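Local coordinates for protein alginate lyase AlgAT5 (Defluviitalea, PDB 5ZQI) that probably depolymerises alginate by beta-elimination, as a single-chain beta-sandwich lyase of polysaccharide lyase family 7, at residues Q165-D170 with G234-A239; V102-H107 with C121-M126. All coordinates share one frame; numbering follows the deposited sequence.

Two ways of building a beta-sandwich appear side by side here. Contact 1 pairs neighbouring strands within one antiparallel sheet, whereas contact 2 packs a strand of the other sheet against that same layer. Their centres lie about 14 Å apart, and they meet through strands 120-127 and 236-239, which are neighbours: L123 N probably donates to A239 O at 2.7 Å. Both segments of contact 2 precede those of contact 1 in the sequence. Strand 120-127 serves both faces, L123 meeting F104 in the interior and E122 meeting Q165 and K238 on the other side. The QIH of 165-167 and the YFKA of 236-239 match family 7 signatures that in relatives line the substrate cleft.

Contact 1 of 2, residues Q165-D170 with G234-A239; sequences QIHDSD and GCYFKA
H167 and Y236 sit opposite each other as a hydrogen-bonded pair of the antiparallel sheet in this beta-sandwich, each backbone N donating to the other's O at 2.9 Å. They belong to the QIH and YFKA sequences of family 7, consistent with a place in the alginate cleft. Their side chains rise together on one face. H167 CB lies over the face of the phenol ring, a CH-pi contact 4.1 Å from the Y236 centroid, and the two rings meet obliquely, with planes at 35°. Chi1 of 53° sets Y236 CG between its backbone N and carbonyl carbon, bringing the ring back over H167 O. Beyond this pair, Q165 and K238 run alongside on the same face, NE2 of Q165 3.7 Å from CD of K238; both polar ends continue to E122, Q165 by a hydrogen bond and K238 by a salt bridge. I166 and F237 turn to the apolar face, where I166 CG1 meets F237 CE1 at 3.6 Å. R124 adds a cation-pi contact to Y236. Past the strand end, H167 ND1 donates to D168 O at 2.8 Å, and one water joins that same oxygen, at 3.1 Å, to Y236 OH, at 2.8 Å.

Contact 2 of 2, residues V102-H107 with C121-M126; sequences VVFKAH and CELREM
F104 reaches from strand 102-107 to C121 and L123 of strand 120-127, across the interior between the two sheets of the sandwich. The apolar contacts come first. The far end of the phenyl ring abuts L123, F104 CZ lying 3.9 Å from L123 CD1, and the two side chains cross at about a right angle. With CG anti to the carbonyl carbon (chi1 -62°), F104 carries its ring out toward the opposing strand. A sulfur-aromatic contact follows: C121 SG stands obliquely to the ring, 5.5 Å from its centroid and 4.2 Å from F104 CD2. Main-chain atoms supply the remaining touches. C121 O lies 3.3 Å from F104 CD2. At the same distance, 3.3 Å, C121 CB meets K105 O, while A106 CB approaches C121 N. No hydrogen bond crosses between the strands, whose directions differ by 119°; F104 and A106 pair through their backbones with strand 256-269, and L123 with A239, each within its own sheet. L69 and F93 close around C121, and W67 flanks L123. Direct cohesion between the two strands therefore rests mainly on dispersion and shape fit, and one polar atom pays for burial: K105 O has no hydrogen-bonding partner in the model.

Contact 1 of 2, residues Q165-D170 with G234-A239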
ATOM      1  N   GLN A 165      -3.746  -1.055  -2.007  1.00  5.63           N
ATOM      2  CA  GLN A 165      -4.809  -2.036  -2.049  1.00  8.48           C
ATOM      3  C   GLN A 165      -6.171  -1.417  -1.754  1.00  5.87           C
ATOM      4  O   GLN A 165      -6.296  -0.394  -1.064  1.00  5.78           O
ATOM      5  CB  GLN A 165      -4.640  -3.148  -1.003  1.00  9.09           C
ATOM      6  CG  GLN A 165      -3.297  -3.784  -0.906  1.00  9.18           C
ATOM      7  CD  GLN A 165      -3.343  -4.972   0.042  1.00 11.04           C
ATOM      8  OE1 GLN A 165      -4.197  -5.842  -0.092  1.00 14.01           O
ATOM      9  NE2 GLN A 165      -2.446  -5.004   1.021  1.00 10.69           N
ATOM     10  N   ILE A 166      -7.208  -2.108  -2.235  1.00  6.81           N
ATOM     11  CA  ILE A 166      -8.499  -2.143  -1.549  1.00  5.82           C
ATOM     12  C   ILE A 166      -8.587  -3.525  -0.920  1.00  6.11           C
ATOM     13  O   ILE A 166      -8.354  -4.517  -1.612  1.00  7.11           O
ATOM     14  CB  ILE A 166      -9.689  -1.913  -2.492  1.00  7.69           C
ATOM     15  CG1 ILE A 166      -9.640  -0.531  -3.123  1.00  6.53           C
ATOM     16  CG2 ILE A 166     -11.019  -2.111  -1.683  1.00  7.96           C
ATOM     17  CD1 ILE A 166     -10.705  -0.374  -4.255  1.00 10.44           C
ATOM     18  N   HIS A 167      -8.983  -3.590   0.353  1.00  6.90           N
ATOM     19  CA  HIS A 167      -9.142  -4.822   1.120  1.00  7.78           C
ATOM     20  C   HIS A 167     -10.538  -4.830   1.725  1.00  9.20           C
ATOM     21  O   HIS A 167     -11.086  -3.772   2.014  1.00  8.80           O
ATOM     22  CB  HIS A 167      -8.047  -4.882   2.216  1.00  9.27           C
ATOM     23  CG  HIS A 167      -7.693  -6.264   2.675  1.00  8.30           C
ATOM     24  ND1 HIS A 167      -8.461  -6.960   3.588  1.00 11.34           N
ATOM     25  CD2 HIS A 167      -6.639  -7.067   2.379  1.00 11.99           C
ATOM     26  CE1 HIS A 167      -7.901  -8.135   3.823  1.00 14.81           C
ATOM     27  NE2 HIS A 167      -6.810  -8.234   3.089  1.00 15.85           N
ATOM     28  N   ASP A 168     -11.114  -6.019   1.934  1.00  9.16           N
ATOM     29  CA  ASP A 168     -12.419  -6.133   2.601  1.00 10.57           C
ATOM     30  C   ASP A 168     -12.265  -6.980   3.864  1.00 11.91           C
ATOM     31  O   ASP A 168     -11.140  -7.115   4.390  1.00 12.61           O
ATOM     32  CB  ASP A 168     -13.470  -6.632   1.617  1.00 15.71           C
ATOM     33  CG  ASP A 168     -13.336  -8.097   1.269  1.00 17.77           C
ATOM     34  OD1 ASP A 168     -12.478  -8.789   1.818  1.00 16.65           O
ATOM     35  OD2 ASP A 168     -14.125  -8.568   0.427  1.00 23.66           O
ATOM     36  N   SER A 169     -13.362  -7.501   4.407  1.00 14.46           N
ATOM     37  CA  SER A 169     -13.247  -8.205   5.674  1.00 14.84           C
ATOM     38  C   SER A 169     -12.410  -9.471   5.567  1.00 18.95           C
ATOM     39  O   SER A 169     -11.879  -9.941   6.581  1.00 20.22           O
ATOM     40  CB  SER A 169     -14.630  -8.552   6.231  1.00 20.14           C
ATOM     41  OG  SER A 169     -15.289  -9.454   5.371  1.00 25.81           O
ATOM     42  N   ASP A 170     -12.269 -10.025   4.373  1.00 17.17           N
ATOM     43  CA  ASP A 170     -11.701 -11.352   4.189  1.00 23.46           C
ATOM     44  C   ASP A 170     -10.381 -11.347   3.436  1.00 20.21           C
ATOM     45  O   ASP A 170      -9.504 -12.161   3.731  1.00 20.94           O
ATOM     46  CB  ASP A 170     -12.687 -12.252   3.427  1.00 24.45           C
ATOM     47  CG  ASP A 170     -14.041 -12.375   4.113  1.00 36.81           C
ATOM     48  OD1 ASP A 170     -14.098 -12.463   5.356  1.00 27.01           O
ATOM     49  OD2 ASP A 170     -15.053 -12.397   3.384  1.00 39.75           O
ATOM     50  N   GLY A 234     -17.648  -3.338   3.274  1.00  9.97           N
ATOM     51  CA  GLY A 234     -16.567  -3.564   4.215  1.00 10.20           C
ATOM     52  C   GLY A 234     -15.195  -3.298   3.643  1.00 10.00           C
ATOM     53  O   GLY A 234     -14.192  -3.831   4.147  1.00  9.61           O
ATOM     54  N   CYS A 235     -15.109  -2.427   2.661  1.00  8.68           N
ATOM     55  CA  CYS A 235     -13.837  -2.108   2.033  1.00  7.87           C
ATOM     56  C   CYS A 235     -13.077  -1.011   2.765  1.00  7.99           C
ATOM     57  O   CYS A 235     -13.656  -0.138   3.411  1.00  7.40           O
ATOM     58  CB  CYS A 235     -14.000  -1.644   0.581  1.00  6.68           C
ATOM     59  SG  CYS A 235     -14.634  -2.887  -0.544  1.00 11.50           S
ATOM     60  N   TYR A 236     -11.764  -1.035   2.594  1.00  7.33           N
ATOM     61  CA  TYR A 236     -10.880   0.016   3.080  1.00  6.57           C
ATOM     62  C   TYR A 236      -9.602   0.019   2.251  1.00  6.70           C
ATOM     63  O   TYR A 236      -9.214  -0.980   1.638  1.00  6.52           O
ATOM     64  CB  TYR A 236     -10.570  -0.167   4.573  1.00  7.09           C
ATOM     65  CG  TYR A 236     -10.048  -1.536   4.974  1.00  6.76           C
ATOM     66  CD1 TYR A 236     -10.926  -2.590   5.263  1.00  7.02           C
ATOM     67  CD2 TYR A 236      -8.694  -1.773   5.093  1.00  7.98           C
ATOM     68  CE1 TYR A 236     -10.452  -3.819   5.614  1.00  9.60           C
ATOM     69  CE2 TYR A 236      -8.215  -3.022   5.445  1.00  8.93           C
ATOM     70  CZ  TYR A 236      -9.108  -4.021   5.731  1.00 10.21           C
ATOM     71  OH  TYR A 236      -8.641  -5.261   6.110  1.00 14.74           O
ATOM     72  N   PHE A 237      -8.956   1.176   2.239  1.00  5.53           N
ATOM     73  CA  PHE A 237      -7.713   1.355   1.498  1.00  5.29           C
ATOM     74  C   PHE A 237      -6.504   0.953   2.336  1.00  5.29           C
ATOM     75  O   PHE A 237      -6.524   1.035   3.579  1.00  5.55           O
ATOM     76  CB  PHE A 237      -7.541   2.819   1.043  1.00  5.19           C
ATOM     77  CG  PHE A 237      -8.497   3.250  -0.056  1.00  5.21           C
ATOM     78  CD1 PHE A 237      -8.504   2.617  -1.290  1.00  5.83           C
ATOM     79  CD2 PHE A 237      -9.343   4.325   0.143  1.00  5.45           C
ATOM     80  CE1 PHE A 237      -9.386   3.010  -2.291  1.00  6.01           C
ATOM     81  CE2 PHE A 237     -10.216   4.742  -0.869  1.00  8.19           C
ATOM     82  CZ  PHE A 237     -10.215   4.093  -2.084  1.00  6.89           C
ATOM     83  N   LYS A 238      -5.430   0.570   1.626  1.00  6.02           N
ATOM     84  CA  LYS A 238      -4.115   0.365   2.218  1.00  5.57           C
ATOM     85  C   LYS A 238      -3.058   0.950   1.305  1.00  5.85           C
ATOM     86  O   LYS A 238      -3.239   0.958   0.098  1.00  6.57           O
ATOM     87  CB  LYS A 238      -3.770  -1.124   2.440  1.00  7.39           C
ATOM     88  CG  LYS A 238      -4.867  -1.907   3.160  1.00  7.00           C
ATOM     89  CD  LYS A 238      -4.295  -3.222   3.682  1.00 11.22           C
ATOM     90  CE  LYS A 238      -3.654  -2.921   5.070  1.00 13.22           C
ATOM     91  NZ  LYS A 238      -2.868  -4.040   5.632  1.00 21.03           N
ATOM     92  N   ALA A 239      -1.948   1.427   1.885  1.00  6.28           N
ATOM     93  CA  ALA A 239      -0.837   1.952   1.098  1.00  5.12           C
ATOM     94  C   ALA A 239       0.444   1.754   1.894  1.00  8.41           C
ATOM     95  O   ALA A 239       0.446   1.836   3.127  1.00  9.27           O
ATOM     96  CB  ALA A 239      -1.032   3.438   0.779  1.00  8.21           C
TER
HETATM   97  O   HOH W   1      -9.981  -7.480   7.239  1.00 12.86           O

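Contact 2 of 2, residues V102-H107 with C121-M126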
ATOM      1  N   VAL A 102       8.137   9.523   2.302  1.00  7.80           N
ATOM      2  CA  VAL A 102       8.216   8.541   3.383  1.00  7.31           C
ATOM      3  C   VAL A 102       8.640   7.199   2.811  1.00  5.73           C
ATOM      4  O   VAL A 102       8.014   6.687   1.871  1.00  6.53           O
ATOM      5  CB  VAL A 102       6.869   8.403   4.112  1.00  7.52           C
ATOM      6  CG1 VAL A 102       6.937   7.364   5.225  1.00  7.26           C
ATOM      7  CG2 VAL A 102       6.427   9.723   4.706  1.00  8.37           C
ATOM      8  N   VAL A 103       9.681   6.631   3.392  1.00  7.73           N
ATOM      9  CA  VAL A 103      10.232   5.333   3.031  1.00  6.98           C
ATOM     10  C   VAL A 103       9.520   4.246   3.823  1.00  6.03           C
ATOM     11  O   VAL A 103       9.418   4.330   5.057  1.00  8.12           O
ATOM     12  CB  VAL A 103      11.741   5.296   3.323  1.00  6.87           C
ATOM     13  CG1 VAL A 103      12.309   3.890   2.999  1.00 10.35           C
ATOM     14  CG2 VAL A 103      12.477   6.362   2.568  1.00  8.77           C
ATOM     15  N   PHE A 104       9.005   3.237   3.106  1.00  7.44           N
ATOM     16  CA  PHE A 104       8.391   2.045   3.695  1.00  6.42           C
ATOM     17  C   PHE A 104       9.255   0.860   3.277  1.00  7.22           C
ATOM     18  O   PHE A 104       9.440   0.623   2.078  1.00  7.58           O
ATOM     19  CB  PHE A 104       6.959   1.822   3.213  1.00  5.26           C
ATOM     20  CG  PHE A 104       5.981   2.910   3.568  1.00  7.72           C
ATOM     21  CD1 PHE A 104       5.937   4.097   2.840  1.00  8.33           C
ATOM     22  CD2 PHE A 104       5.070   2.731   4.593  1.00  5.35           C
ATOM     23  CE1 PHE A 104       4.999   5.066   3.173  1.00  8.12           C
ATOM     24  CE2 PHE A 104       4.154   3.694   4.912  1.00  6.94           C
ATOM     25  CZ  PHE A 104       4.113   4.860   4.207  1.00  7.95           C
ATOM     26  N   LYS A 105       9.723   0.080   4.249  1.00  6.07           N
ATOM     27  CA  LYS A 105      10.550  -1.101   3.996  1.00  7.43           C
ATOM     28  C   LYS A 105       9.969  -2.291   4.736  1.00  6.84           C
ATOM     29  O   LYS A 105       9.670  -2.183   5.917  1.00  7.51           O
ATOM     30  CB  LYS A 105      12.008  -0.862   4.436  1.00  7.01           C
ATOM     31  CG  LYS A 105      12.870  -2.119   4.401  1.00  7.65           C
ATOM     32  CD  LYS A 105      14.314  -1.815   4.748  1.00 12.90           C
ATOM     33  CE  LYS A 105      15.116  -3.105   4.892  1.00 15.01           C
ATOM     34  NZ  LYS A 105      16.552  -2.901   5.189  1.00 20.86           N
ATOM     35  N   ALA A 106       9.862  -3.442   4.065  1.00  7.19           N
ATOM     36  CA  ALA A 106       9.538  -4.701   4.731  1.00  8.33           C
ATOM     37  C   ALA A 106      10.449  -5.789   4.192  1.00  7.94           C
ATOM     38  O   ALA A 106      10.443  -6.075   2.991  1.00  8.59           O
ATOM     39  CB  ALA A 106       8.057  -5.065   4.553  1.00  8.66           C
ATOM     40  N   HIS A 107      11.232  -6.368   5.091  1.00  7.89           N
ATOM     41  CA  HIS A 107      12.189  -7.410   4.740  1.00  7.97           C
ATOM     42  C   HIS A 107      11.560  -8.795   4.784  1.00  9.52           C
ATOM     43  O   HIS A 107      10.605  -9.039   5.511  1.00  9.72           O
ATOM     44  CB  HIS A 107      13.401  -7.356   5.674  1.00  9.99           C
ATOM     45  CG  HIS A 107      13.063  -7.522   7.125  1.00  9.28           C
ATOM     46  ND1 HIS A 107      12.085  -6.778   7.757  1.00  8.57           N
ATOM     47  CD2 HIS A 107      13.561  -8.364   8.059  1.00 12.14           C
ATOM     48  CE1 HIS A 107      12.004  -7.158   9.022  1.00  8.61           C
ATOM     49  NE2 HIS A 107      12.899  -8.108   9.232  1.00 11.03           N
ATOM     50  N   CYS A 121       5.123  -3.195   5.784  1.00  6.74           N
ATOM     51  CA  CYS A 121       5.157  -1.912   6.493  1.00  6.79           C
ATOM     52  C   CYS A 121       4.118  -1.059   5.773  1.00  6.25           C
ATOM     53  O   CYS A 121       4.391  -0.533   4.680  1.00  6.09           O
ATOM     54  CB  CYS A 121       6.523  -1.286   6.477  1.00  7.70           C
ATOM     55  SG  CYS A 121       6.535   0.133   7.599  1.00  9.63           S
ATOM     56  N   GLU A 122       2.895  -1.021   6.328  1.00  6.19           N
ATOM     57  CA  GLU A 122       1.737  -0.649   5.528  1.00  6.95           C
ATOM     58  C   GLU A 122       0.692   0.083   6.341  1.00  7.17           C
ATOM     59  O   GLU A 122       0.381  -0.315   7.473  1.00  7.98           O
ATOM     60  CB  GLU A 122       1.107  -1.912   4.911  1.00  8.89           C
ATOM     61  CG  GLU A 122       0.271  -1.643   3.637  1.00  8.97           C
ATOM     62  CD  GLU A 122      -0.421  -2.888   3.087  1.00 12.32           C
ATOM     63  OE1 GLU A 122      -0.770  -3.799   3.874  1.00 12.12           O
ATOM     64  OE2 GLU A 122      -0.626  -2.986   1.849  1.00 11.48           O
ATOM     65  N   LEU A 123       0.148   1.142   5.733  1.00  6.91           N
ATOM     66  CA  LEU A 123      -0.941   1.913   6.318  1.00  5.76           C
ATOM     67  C   LEU A 123      -2.307   1.300   5.978  1.00  6.58           C
ATOM     68  O   LEU A 123      -2.545   0.857   4.864  1.00  7.88           O
ATOM     69  CB  LEU A 123      -0.892   3.371   5.821  1.00  6.47           C
ATOM     70  CG  LEU A 123       0.372   4.163   6.139  1.00  7.82           C
ATOM     71  CD1 LEU A 123       0.398   5.450   5.301  1.00  9.18           C
ATOM     72  CD2 LEU A 123       0.499   4.468   7.578  1.00  9.13           C
ATOM     73  N   ARG A 124      -3.210   1.312   6.962  1.00  6.03           N
ATOM     74  CA  ARG A 124      -4.578   0.808   6.872  1.00  6.95           C
ATOM     75  C   ARG A 124      -5.538   1.949   7.175  1.00  6.16           C
ATOM     76  O   ARG A 124      -5.380   2.648   8.177  1.00  6.55           O
ATOM     77  CB  ARG A 124      -4.754  -0.342   7.851  1.00  9.30           C
ATOM     78  CG  ARG A 124      -6.051  -1.160   7.791  1.00  8.17           C
ATOM     79  CD  ARG A 124      -7.211  -0.496   8.528  1.00  8.78           C
ATOM     80  NE  ARG A 124      -8.243  -1.507   8.797  1.00  9.04           N
ATOM     81  CZ  ARG A 124      -9.533  -1.385   8.529  1.00  7.55           C
ATOM     82  NH1 ARG A 124     -10.356  -2.396   8.817  1.00 10.83           N
ATOM     83  NH2 ARG A 124     -10.016  -0.257   8.033  1.00  7.50           N
ATOM     84  N   GLU A 125      -6.517   2.149   6.296  1.00  5.91           N
ATOM     85  CA  GLU A 125      -7.393   3.307   6.382  1.00  6.13           C
ATOM     86  C   GLU A 125      -8.246   3.300   7.640  1.00  6.71           C
ATOM     87  O   GLU A 125      -8.939   2.330   7.921  1.00  7.44           O
ATOM     88  CB  GLU A 125      -8.317   3.317   5.144  1.00  5.93           C
ATOM     89  CG  GLU A 125      -9.139   4.593   5.032  1.00  6.20           C
ATOM     90  CD  GLU A 125     -10.276   4.535   4.065  1.00  6.54           C
ATOM     91  OE1 GLU A 125     -10.398   3.548   3.318  1.00  8.04           O
ATOM     92  OE2 GLU A 125     -11.043   5.526   4.015  1.00 10.10           O
ATOM     93  N   MET A 126      -8.273   4.421   8.320  1.00  7.11           N
ATOM     94  CA  MET A 126      -9.107   4.689   9.479  1.00  7.82           C
ATOM     95  C   MET A 126     -10.003   5.890   9.224  1.00  8.90           C
ATOM     96  O   MET A 126      -9.971   6.489   8.145  1.00  9.39           O
ATOM     97  CB  MET A 126      -8.197   4.947  10.686  1.00  8.35           C
ATOM     98  CG  MET A 126      -7.210   3.774  10.952  1.00  8.15           C
ATOM     99  SD  MET A 126      -7.971   2.215  11.472  1.00 10.13           S
ATOM    100  CE  MET A 126      -8.379   2.587  13.164  1.00 12.21           C
TER